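PDB 5IHX: tyrosine--tRNA ligase, mitochondrial from Emericella nidulans, which probably attaches L-tyrosine to its cognate mitochondrial tRNA at the expense of ATP, as a class I aminoacyl-tRNA synthetase. Local coordinates for residues Trp92-Gly97 / Ser146-Gly151; Leu85-Leu90 / Val100-Gly105; Lys329-Leu334 / Tyr361-Leu366; Pro77-Gly82 / His137-Lys142. All coordinates share one frame; numbering follows the deposited sequence.

Interaction 1: Trp92-Gly97 / Ser146-Gly151; sequences WGYVWG and SIERYG
The Tyr94 ring meets Glu148 at its edge, where Glu148 CB lies close to the ring plane and 4.0 Å from Tyr94 CE2, while the methyl Ile147 CG2 comes in obliquely, 3.9 Å from Tyr94 CD2. This is helix-to-helix packing within the Rossmann-type catalytic domain of a class I synthetase: the C-terminal part of helix 84-95 rests on the later part of helix 126-153, and both helices also send side chains onto strand 100-104, Tyr94 to Val100 and Ile147 to Phe102. The tyrosine ring spans the gap because its CG is anti to the backbone N (chi1 178°), which carries the ring out from the helix toward the partner. Beyond the ring, Tyr94 OH stands 3.3 Å from Glu148 OE1, with the carboxylate plane turned 46° from the ring plane. The clear partners of that carboxylate lie elsewhere: OE1 forms salt bridges with Arg164 and Arg158. Glu148 reaches them as an extended chain, and its CB is left to cover the tyrosine edge. Gly97, the first residue to leave helical backbone angles, closes the last turn in a Schellman motif. The evidence is its positive phi of 89° and two bonds back into that turn, among them Gly97 N to Tyr94 O at 3.0 Å. Within this turn lies the closest CA pair of the two segments, Val95 and Gly151, 6.5 Å apart. Gly151 has no side chain to intervene, and Val95 CG1 settles 4.2 Å from Gly151 CA.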
# COMPACT_ATOMS: atom_id res chain seq x y z
N TRP A 92 29.34 14.51 -11.91
CA TRP A 92 30.55 13.80 -12.31
C TRP A 92 30.22 12.64 -13.24
O TRP A 92 30.86 12.45 -14.27
CB TRP A 92 31.31 13.29 -11.09
CG TRP A 92 32.19 14.33 -10.46
CD1 TRP A 92 32.10 14.82 -9.19
CD2 TRP A 92 33.29 15.00 -11.07
NE1 TRP A 92 33.09 15.75 -8.97
CE2 TRP A 92 33.83 15.88 -10.11
CE3 TRP A 92 33.88 14.94 -12.34
CZ2 TRP A 92 34.93 16.70 -10.38
CZ3 TRP A 92 34.97 15.75 -12.60
CH2 TRP A 92 35.48 16.62 -11.63
N GLY A 93 29.21 11.86 -12.84
CA GLY A 93 28.75 10.74 -13.65
C GLY A 93 28.41 11.17 -15.06
O GLY A 93 28.81 10.52 -16.03
N TYR A 94 27.68 12.28 -15.18
CA TYR A 94 27.26 12.78 -16.48
C TYR A 94 28.46 13.09 -17.38
O TYR A 94 28.52 12.61 -18.51
CB TYR A 94 26.40 14.04 -16.32
CG TYR A 94 25.95 14.65 -17.63
CD1 TYR A 94 25.14 13.94 -18.51
CD2 TYR A 94 26.33 15.94 -17.99
CE1 TYR A 94 24.72 14.49 -19.71
CE2 TYR A 94 25.92 16.50 -19.19
CZ TYR A 94 25.12 15.77 -20.04
OH TYR A 94 24.71 16.33 -21.23
N VAL A 95 29.40 13.87 -16.88
CA VAL A 95 30.55 14.27 -17.68
C VAL A 95 31.53 13.11 -17.87
O VAL A 95 32.43 13.18 -18.71
CB VAL A 95 31.30 15.48 -17.07
CG1 VAL A 95 30.35 16.67 -16.93
CG2 VAL A 95 31.91 15.14 -15.72
N TRP A 96 31.36 12.04 -17.09
CA TRP A 96 32.13 10.82 -17.29
C TRP A 96 31.49 9.90 -18.34
O TRP A 96 32.08 8.88 -18.71
CB TRP A 96 32.28 10.06 -15.97
CG TRP A 96 33.54 10.43 -15.24
CD1 TRP A 96 33.92 11.67 -14.84
CD2 TRP A 96 34.59 9.54 -14.85
NE1 TRP A 96 35.14 11.62 -14.21
CE2 TRP A 96 35.57 10.32 -14.20
CE3 TRP A 96 34.79 8.16 -14.97
CZ2 TRP A 96 36.74 9.76 -13.69
CZ3 TRP A 96 35.95 7.62 -14.46
CH2 TRP A 96 36.91 8.42 -13.82
N GLY A 97 30.30 10.26 -18.81
CA GLY A 97 29.63 9.49 -19.84
C GLY A 97 28.75 8.38 -19.30
O GLY A 97 28.32 7.50 -20.04
N SER A 146 23.04 23.47 -16.36
CA SER A 146 24.18 24.11 -15.73
C SER A 146 25.36 23.16 -15.57
O SER A 146 26.51 23.56 -15.74
CB SER A 146 23.79 24.67 -14.37
OG SER A 146 22.84 25.71 -14.47
N ILE A 147 25.07 21.91 -15.24
CA ILE A 147 26.11 20.90 -15.09
C ILE A 147 26.87 20.72 -16.40
O ILE A 147 28.09 20.60 -16.41
CB ILE A 147 25.51 19.55 -14.63
CG1 ILE A 147 25.17 19.62 -13.14
CG2 ILE A 147 26.47 18.39 -14.90
CD1 ILE A 147 24.31 18.47 -12.64
N GLU A 148 26.14 20.70 -17.51
CA GLU A 148 26.75 20.56 -18.82
C GLU A 148 27.63 21.77 -19.13
O GLU A 148 28.76 21.63 -19.58
CB GLU A 148 25.69 20.38 -19.90
CG GLU A 148 26.25 20.26 -21.32
CD GLU A 148 25.18 19.95 -22.35
OE1 GLU A 148 24.10 19.46 -21.97
OE2 GLU A 148 25.43 20.21 -23.55
N ARG A 149 27.09 22.97 -18.88
CA ARG A 149 27.83 24.20 -19.09
C ARG A 149 29.08 24.25 -18.21
O ARG A 149 30.17 24.58 -18.67
CB ARG A 149 26.94 25.42 -18.81
CG ARG A 149 27.71 26.72 -18.58
CD ARG A 149 26.78 27.90 -18.31
NE ARG A 149 25.94 27.67 -17.14
CZ ARG A 149 26.37 27.70 -15.88
NH1 ARG A 149 27.66 27.93 -15.63
NH2 ARG A 149 25.53 27.49 -14.88
N TYR A 150 28.91 23.93 -16.93
CA TYR A 150 30.02 23.95 -15.98
C TYR A 150 31.08 22.91 -16.33
O TYR A 150 32.27 23.15 -16.18
CB TYR A 150 29.49 23.73 -14.56
CG TYR A 150 30.53 23.84 -13.48
CD1 TYR A 150 31.12 25.06 -13.18
CD2 TYR A 150 30.91 22.74 -12.72
CE1 TYR A 150 32.06 25.18 -12.18
CE2 TYR A 150 31.85 22.84 -11.72
CZ TYR A 150 32.42 24.06 -11.44
OH TYR A 150 33.37 24.16 -10.45
N GLY A 151 30.63 21.75 -16.82
CA GLY A 151 31.54 20.72 -17.28
C GLY A 151 32.36 21.21 -18.46
O GLY A 151 33.56 20.94 -18.54

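Interaction 2: Leu85-Leu90 / Val100-Gly105; sequences LPFMVL and VTFLLG. With TYR (tyrosine), chain C.
Leu90 places its methyl CD1 over the face of the Phe102 ring, 3.8 Å from the ring centroid and close to the ring normal, a CH-pi contact. It belongs to a beta-alpha-beta crossover of the Rossmann-type fold, in which strand 68-72, helix 84-95 and strand 100-104 follow one another and the helix covers the parallel strands 68-72 and 100-104. The local axes support this reading: helix 85-90 and strand 100-104 pass at 9.5 Å with their directions 151° apart, so the chain returns almost antiparallel after the helix. The same leucine methyl lies 3.5 Å from Thr101 O, and its other branch, Leu90 CD2, faces Val100 CB. The carbonyl Leu90 O also touches Val100 CG1 at 3.5 Å, where the two backbones draw together.

Phe87, one helical turn earlier, adds an aromatic neighbour. Its ring and that of Phe102 are nearly parallel, with planes 10° apart and centroids 5.4 Å apart, yet they meet side by side without stacking. Phe87 CD1 and Phe102 CD1 are 3.3 Å apart, a close carbon contact. Ile147 of helix 126-153 also packs on Phe102, so the ring is shared by two helices. Leu103 takes the other course: with CG anti to its backbone N (chi1 -179°), its branches turn from helix 84-95 and lie against Tyr69. There it lines the tyrosine pocket, with Leu103 CD2 3.1 Å from the OH of the bound tyrosine.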
# COMPACT_ATOMS: atom_id res chain seq x y z
N LEU A 85 25.44 17.20 -2.64
CA LEU A 85 26.53 16.23 -2.83
C LEU A 85 26.11 15.02 -3.66
O LEU A 85 26.85 14.60 -4.54
CB LEU A 85 27.10 15.78 -1.48
CG LEU A 85 27.81 16.86 -0.65
CD1 LEU A 85 28.54 16.23 0.53
CD2 LEU A 85 28.77 17.70 -1.49
N PRO A 86 24.92 14.45 -3.40
CA PRO A 86 24.49 13.38 -4.31
C PRO A 86 24.38 13.85 -5.76
O PRO A 86 24.63 13.06 -6.68
CB PRO A 86 23.12 12.98 -3.76
CG PRO A 86 23.17 13.34 -2.32
CD PRO A 86 24.01 14.58 -2.25
N PHE A 87 24.03 15.11 -5.97
CA PHE A 87 23.91 15.64 -7.32
C PHE A 87 25.27 16.03 -7.90
O PHE A 87 25.45 16.06 -9.11
CB PHE A 87 22.93 16.81 -7.36
CG PHE A 87 21.53 16.42 -7.00
CD1 PHE A 87 20.84 15.51 -7.79
CD2 PHE A 87 20.89 16.96 -5.90
CE1 PHE A 87 19.55 15.13 -7.47
CE2 PHE A 87 19.59 16.58 -5.58
CZ PHE A 87 18.92 15.67 -6.37
N MET A 88 26.24 16.31 -7.03
CA MET A 88 27.61 16.49 -7.47
C MET A 88 28.12 15.15 -8.02
O MET A 88 28.88 15.12 -8.99
CB MET A 88 28.51 16.98 -6.33
CG MET A 88 28.20 18.39 -5.84
SD MET A 88 28.27 19.66 -7.11
CE MET A 88 29.92 19.42 -7.76
N VAL A 89 27.72 14.06 -7.38
CA VAL A 89 28.07 12.72 -7.87
C VAL A 89 27.48 12.47 -9.26
O VAL A 89 28.16 11.95 -10.14
CB VAL A 89 27.58 11.62 -6.89
CG1 VAL A 89 27.70 10.23 -7.52
CG2 VAL A 89 28.38 11.68 -5.60
N LEU A 90 26.22 12.85 -9.45
CA LEU A 90 25.57 12.68 -10.74
C LEU A 90 26.19 13.59 -11.79
O LEU A 90 26.30 13.23 -12.96
CB LEU A 90 24.06 12.95 -10.65
CG LEU A 90 23.21 12.03 -9.77
CD1 LEU A 90 21.74 12.38 -9.94
CD2 LEU A 90 23.46 10.56 -10.08
N VAL A 100 22.87 9.20 -16.12
CA VAL A 100 22.45 9.60 -14.79
C VAL A 100 20.98 9.99 -14.78
O VAL A 100 20.46 10.49 -15.78
CB VAL A 100 23.30 10.78 -14.26
CG1 VAL A 100 24.77 10.42 -14.28
CG2 VAL A 100 23.04 12.04 -15.08
N THR A 101 20.32 9.74 -13.66
CA THR A 101 18.90 10.06 -13.53
C THR A 101 18.65 10.85 -12.26
O THR A 101 19.05 10.44 -11.17
CB THR A 101 18.04 8.78 -13.53
OG1 THR A 101 18.22 8.07 -14.76
CG2 THR A 101 16.56 9.13 -13.37
N PHE A 102 17.97 11.98 -12.41
CA PHE A 102 17.46 12.75 -11.29
C PHE A 102 16.02 12.35 -11.05
O PHE A 102 15.17 12.55 -11.92
CB PHE A 102 17.55 14.26 -11.55
CG PHE A 102 18.95 14.76 -11.79
CD1 PHE A 102 19.59 15.52 -10.83
CD2 PHE A 102 19.62 14.47 -12.96
CE1 PHE A 102 20.87 15.99 -11.04
CE2 PHE A 102 20.91 14.94 -13.18
CZ PHE A 102 21.53 15.70 -12.21
N LEU A 103 15.74 11.78 -9.88
CA LEU A 103 14.39 11.33 -9.57
C LEU A 103 13.69 12.30 -8.62
O LEU A 103 14.11 12.48 -7.48
CB LEU A 103 14.43 9.94 -8.94
CG LEU A 103 13.06 9.36 -8.58
CD1 LEU A 103 12.24 9.10 -9.84
CD2 LEU A 103 13.21 8.09 -7.77
N LEU A 104 12.62 12.92 -9.11
CA LEU A 104 11.82 13.81 -8.30
C LEU A 104 10.70 13.01 -7.65
O LEU A 104 9.86 12.42 -8.34
CB LEU A 104 11.26 14.96 -9.15
CG LEU A 104 10.45 16.04 -8.43
CD1 LEU A 104 11.26 16.73 -7.34
CD2 LEU A 104 9.93 17.05 -9.43
N GLY A 105 10.69 12.98 -6.32
CA GLY A 105 9.74 12.17 -5.58
C GLY A 105 8.40 12.83 -5.39
O GLY A 105 7.99 13.09 -4.26
N TYR C . 13.89 9.33 0.31
CA TYR C . 14.88 10.33 -0.19
C TYR C . 14.96 11.53 0.75
O TYR C . 15.99 12.20 0.84
CB TYR C . 14.51 10.79 -1.60
CG TYR C . 14.23 9.65 -2.55
CD1 TYR C . 15.24 8.78 -2.93
CD2 TYR C . 12.96 9.44 -3.06
CE1 TYR C . 14.99 7.73 -3.79
CE2 TYR C . 12.70 8.40 -3.93
CZ TYR C . 13.72 7.55 -4.29
OH TYR C . 13.47 6.51 -5.15
OXT TYR C . 13.99 11.86 1.44

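Interaction 3: Lys329-Leu334 / Tyr361-Leu366; sequences KMFTFL and YEFVEL
An ST turn at Thr332, at the C-terminal end of helix 321-331, brings the methyl of this residue against Glu362 of helix 354-368. Both segments lie in the part of the chain that follows the catalytic sheet, consistent with the helical domain that recognises the anticodon in this family. The turn is defined by Leu334 N, which gives a hydrogen bond to Thr332 OG1 at 3.0 Å and 154°, while the hydroxyl itself bonds back to Leu328 O. With OG1 so engaged, Thr332 CG2 is left to touch Glu362 CB at 3.7 Å. The turn also sets Leu334 over the next carbon, its CD1 3.8 Å from Glu362 CG. Glu362 is bent at chi2 (-65°), and its buried carboxylate is well supplied: Lys153 forms a salt bridge to OE1, His154 hydrogen-bonds to OE2, and Tyr150 OH probably does too, though that pair is doubtfully short.

One residue before Thr332, Phe331 directs its edge toward the face of Phe363, an offset edge-to-face pair with planes at 89° and centroids 5.7 Å apart. Phe331 CD1 approaches Phe363 CE1 at 3.8 Å, and Phe331 O lies in the plane of the Phe363 ring, at its edge.

Around these rings, helix 84-95 supplies Leu85 against Phe331 and Met84 against Phe363, while helix 126-153 presents Tyr150 to both Thr332 and Leu366.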
# COMPACT_ATOMS: atom_id res chain seq x y z
N LYS A 329 37.04 20.06 -3.18
CA LYS A 329 37.01 18.77 -3.85
C LYS A 329 35.58 18.27 -4.08
O LYS A 329 35.28 17.67 -5.11
CB LYS A 329 37.80 17.73 -3.05
CG LYS A 329 39.29 18.01 -2.99
CD LYS A 329 40.00 17.09 -2.01
CE LYS A 329 41.50 17.33 -2.02
NZ LYS A 329 42.20 16.53 -0.97
N MET A 330 34.70 18.54 -3.12
CA MET A 330 33.33 18.01 -3.17
C MET A 330 32.38 18.89 -3.99
O MET A 330 31.46 18.37 -4.62
CB MET A 330 32.78 17.84 -1.75
CG MET A 330 33.51 16.79 -0.91
SD MET A 330 32.67 16.37 0.64
CE MET A 330 32.41 17.99 1.36
N PHE A 331 32.59 20.21 -3.96
CA PHE A 331 31.64 21.15 -4.55
C PHE A 331 32.06 21.76 -5.89
O PHE A 331 31.33 22.57 -6.45
CB PHE A 331 31.35 22.29 -3.57
CG PHE A 331 30.46 21.90 -2.43
CD1 PHE A 331 29.10 21.72 -2.63
CD2 PHE A 331 30.97 21.72 -1.15
CE1 PHE A 331 28.27 21.37 -1.58
CE2 PHE A 331 30.14 21.37 -0.10
CZ PHE A 331 28.79 21.19 -0.32
N THR A 332 33.23 21.39 -6.41
CA THR A 332 33.71 21.94 -7.68
C THR A 332 34.31 20.87 -8.58
O THR A 332 34.58 19.75 -8.15
CB THR A 332 34.78 23.04 -7.45
OG1 THR A 332 36.08 22.45 -7.35
CG2 THR A 332 34.49 23.85 -6.19
N PHE A 333 34.50 21.24 -9.85
CA PHE A 333 35.17 20.39 -10.83
C PHE A 333 36.64 20.76 -10.98
O PHE A 333 37.31 20.31 -11.91
CB PHE A 333 34.47 20.50 -12.20
CG PHE A 333 33.23 19.64 -12.33
CD1 PHE A 333 32.55 19.58 -13.55
CD2 PHE A 333 32.72 18.91 -11.26
CE1 PHE A 333 31.42 18.81 -13.69
CE2 PHE A 333 31.58 18.14 -11.41
CZ PHE A 333 30.93 18.08 -12.62
N LEU A 334 37.14 21.59 -10.07
CA LEU A 334 38.54 22.00 -10.09
C LEU A 334 39.46 20.78 -10.01
O LEU A 334 39.27 19.93 -9.14
CB LEU A 334 38.85 22.95 -8.93
CG LEU A 334 38.33 24.39 -9.03
CD1 LEU A 334 38.45 25.08 -7.68
CD2 LEU A 334 39.09 25.18 -10.09
N TYR A 361 33.34 31.12 -5.80
CA TYR A 361 33.21 31.50 -7.20
C TYR A 361 32.74 30.33 -8.05
O TYR A 361 31.78 30.45 -8.81
CB TYR A 361 34.53 32.04 -7.75
CG TYR A 361 34.44 32.51 -9.19
CD1 TYR A 361 34.19 33.84 -9.49
CD2 TYR A 361 34.59 31.61 -10.24
CE1 TYR A 361 34.10 34.27 -10.80
CE2 TYR A 361 34.50 32.03 -11.55
CZ TYR A 361 34.25 33.36 -11.83
OH TYR A 361 34.16 33.78 -13.13
N GLU A 362 33.42 29.20 -7.90
CA GLU A 362 33.10 28.01 -8.68
C GLU A 362 31.66 27.56 -8.49
O GLU A 362 30.96 27.28 -9.46
CB GLU A 362 34.05 26.86 -8.31
CG GLU A 362 35.45 27.02 -8.88
CD GLU A 362 35.48 26.96 -10.39
OE1 GLU A 362 36.19 27.78 -11.01
OE2 GLU A 362 34.78 26.09 -10.97
N PHE A 363 31.20 27.51 -7.24
CA PHE A 363 29.87 26.99 -6.97
C PHE A 363 28.80 27.97 -7.43
O PHE A 363 27.75 27.55 -7.91
CB PHE A 363 29.69 26.69 -5.48
CG PHE A 363 28.42 25.96 -5.18
CD1 PHE A 363 28.33 24.59 -5.40
CD2 PHE A 363 27.31 26.63 -4.70
CE1 PHE A 363 27.16 23.91 -5.13
CE2 PHE A 363 26.14 25.96 -4.43
CZ PHE A 363 26.06 24.60 -4.65
N VAL A 364 29.06 29.26 -7.29
CA VAL A 364 28.11 30.27 -7.77
C VAL A 364 28.03 30.19 -9.30
O VAL A 364 26.95 30.32 -9.87
CB VAL A 364 28.50 31.69 -7.32
CG1 VAL A 364 27.72 32.75 -8.10
CG2 VAL A 364 28.24 31.85 -5.83
N GLU A 365 29.17 29.98 -9.95
CA GLU A 365 29.17 29.85 -11.41
C GLU A 365 28.36 28.62 -11.83
O GLU A 365 27.58 28.69 -12.78
CB GLU A 365 30.59 29.75 -11.97
CG GLU A 365 30.60 29.57 -13.48
CD GLU A 365 31.99 29.67 -14.09
OE1 GLU A 365 32.97 29.79 -13.32
OE2 GLU A 365 32.10 29.63 -15.33
N LEU A 366 28.56 27.51 -11.13
CA LEU A 366 27.81 26.29 -11.42
C LEU A 366 26.31 26.52 -11.32
O LEU A 366 25.57 26.19 -12.24
CB LEU A 366 28.22 25.16 -10.47
CG LEU A 366 27.32 23.91 -10.46
CD1 LEU A 366 27.23 23.26 -11.83
CD2 LEU A 366 27.80 22.91 -9.42

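Interaction 4: Pro77-Gly82 / His137-Lys142; sequences PSMHVG and HMQLKK
Ser78 and Met79 run in an extended conformation (psi 151° and 165°) past segment 137-142 of helix 126-153, with the CA atoms of Ser78 and Gln139 7.3 Å apart. Directly after them come residues 80-83, HVGH, the HIGH signature of class I synthetases, in its expected place between strand 68-72 and helix 84-95. The Gln139 amide meets the loop backbone on the way into that motif. Its OE1 accepts from Met79 N at 2.8 Å and 165°, the donor lying in the carbonyl plane on a lone pair. Its NE2 gives a weak hydrogen bond to Ser78 OG at 3.3 Å, and this hydroxyl donates in turn to Met79 O at 2.6 Å. Oxygen and nitrogen of one amide are thus both used, which supports this orientation of the amide, chiefly through the Met79 N bond. Gln139 gets there with its chain extended to CD. Beside it Met79, bent at chi3, sets CE 3.4 Å from Leu140 CD2, a tight carbon pair.

Helix 126-153 is seated on the sheet through Leu140, which packs on Leu104 of strand 100-104 and Leu166 of strand 164-168, while Met79 and Val81 make backbone hydrogen bonds with Leu302 and Ile300.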
# COMPACT_ATOMS: atom_id res chain seq x y z
N PRO A 77 9.88 24.72 -2.36
CA PRO A 77 9.91 25.11 -3.77
C PRO A 77 11.32 25.08 -4.36
O PRO A 77 11.49 25.20 -5.57
CB PRO A 77 9.36 26.54 -3.74
CG PRO A 77 9.64 27.03 -2.37
CD PRO A 77 9.53 25.84 -1.47
N SER A 78 12.32 24.92 -3.49
CA SER A 78 13.71 24.95 -3.90
C SER A 78 14.55 23.95 -3.11
O SER A 78 14.24 23.63 -1.96
CB SER A 78 14.29 26.36 -3.71
OG SER A 78 15.70 26.35 -3.86
N MET A 79 15.60 23.46 -3.74
CA MET A 79 16.65 22.74 -3.04
C MET A 79 17.59 23.73 -2.38
O MET A 79 17.58 24.92 -2.71
CB MET A 79 17.42 21.84 -4.01
CG MET A 79 16.60 20.69 -4.57
SD MET A 79 17.59 19.56 -5.55
CE MET A 79 18.04 20.63 -6.92
N HIS A 80 18.40 23.24 -1.45
CA HIS A 80 19.43 24.04 -0.81
C HIS A 80 20.75 23.29 -0.86
O HIS A 80 20.81 22.16 -1.35
CB HIS A 80 19.04 24.38 0.63
CG HIS A 80 18.65 23.20 1.45
ND1 HIS A 80 19.54 22.54 2.28
CD2 HIS A 80 17.47 22.56 1.58
CE1 HIS A 80 18.91 21.54 2.87
NE2 HIS A 80 17.66 21.52 2.47
N VAL A 81 21.80 23.91 -0.35
CA VAL A 81 23.15 23.37 -0.45
C VAL A 81 23.24 21.97 0.17
O VAL A 81 24.06 21.16 -0.25
CB VAL A 81 24.18 24.32 0.20
CG1 VAL A 81 25.56 23.67 0.29
CG2 VAL A 81 24.25 25.62 -0.58
N GLY A 82 22.39 21.70 1.16
CA GLY A 82 22.38 20.41 1.82
C GLY A 82 21.97 19.24 0.93
O GLY A 82 22.18 18.08 1.30
N HIS A 137 10.98 20.90 -10.17
CA HIS A 137 11.17 20.29 -11.48
C HIS A 137 11.92 21.24 -12.41
O HIS A 137 12.85 20.83 -13.12
CB HIS A 137 9.81 19.92 -12.08
CG HIS A 137 9.91 19.24 -13.41
ND1 HIS A 137 9.89 17.87 -13.55
CD2 HIS A 137 10.03 19.74 -14.67
CE1 HIS A 137 9.99 17.55 -14.83
NE2 HIS A 137 10.08 18.67 -15.53
N MET A 138 11.53 22.51 -12.41
CA MET A 138 12.19 23.52 -13.23
C MET A 138 13.65 23.70 -12.80
O MET A 138 14.55 23.80 -13.64
CB MET A 138 11.47 24.86 -13.13
CG MET A 138 10.13 24.91 -13.84
SD MET A 138 9.19 26.41 -13.43
CE MET A 138 10.36 27.69 -13.91
N GLN A 139 13.87 23.72 -11.49
CA GLN A 139 15.21 23.93 -10.95
C GLN A 139 16.14 22.78 -11.31
O GLN A 139 17.32 22.99 -11.57
CB GLN A 139 15.15 24.12 -9.44
CG GLN A 139 16.52 24.33 -8.80
CD GLN A 139 16.43 24.70 -7.34
OE1 GLN A 139 16.32 23.83 -6.47
NE2 GLN A 139 16.49 25.99 -7.05
N LEU A 140 15.60 21.56 -11.31
CA LEU A 140 16.39 20.38 -11.64
C LEU A 140 16.74 20.36 -13.13
O LEU A 140 17.84 19.97 -13.51
CB LEU A 140 15.63 19.11 -11.26
CG LEU A 140 15.55 18.82 -9.76
CD1 LEU A 140 14.52 17.74 -9.47
CD2 LEU A 140 16.91 18.40 -9.23
N LYS A 141 15.80 20.79 -13.96
CA LYS A 141 16.06 20.93 -15.39
C LYS A 141 17.19 21.94 -15.58
O LYS A 141 18.13 21.70 -16.34
CB LYS A 141 14.79 21.39 -16.12
CG LYS A 141 13.82 20.26 -16.45
CD LYS A 141 12.94 20.60 -17.64
CE LYS A 141 13.31 19.80 -18.87
NZ LYS A 141 12.67 20.33 -20.11
N LYS A 142 17.07 23.06 -14.88
CA LYS A 142 18.06 24.13 -14.93
C LYS A 142 19.43 23.64 -14.45
O LYS A 142 20.46 23.94 -15.07
CB LYS A 142 17.58 25.31 -14.07
CG LYS A 142 18.51 26.50 -14.00
CD LYS A 142 17.83 27.65 -13.25
CE LYS A 142 18.74 28.85 -13.06
NZ LYS A 142 19.79 28.61 -12.03

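How the interactions relate
From the N terminus, segment 77-82 comes first, but interaction 2 is the first to close, pairing 85-90 with 100-105 across a short connection. Interaction 4 closes next, when 137-142 returns to 77-82, and its loop contains all of interaction 2. Interaction 1 opens at 92-97 and closes at 146-151, crossing both. Interaction 3 follows in series. Helix 84-95 serves interactions 1 and 2, helix 126-153 serves 1 and 4, and Phe87 on Met79 joins 2 to 4. Interaction 3 meets the sheet-covering helices through Trp92 against Phe333 and through Met88 on Phe331, uniting the later helices with the Rossmann-type core.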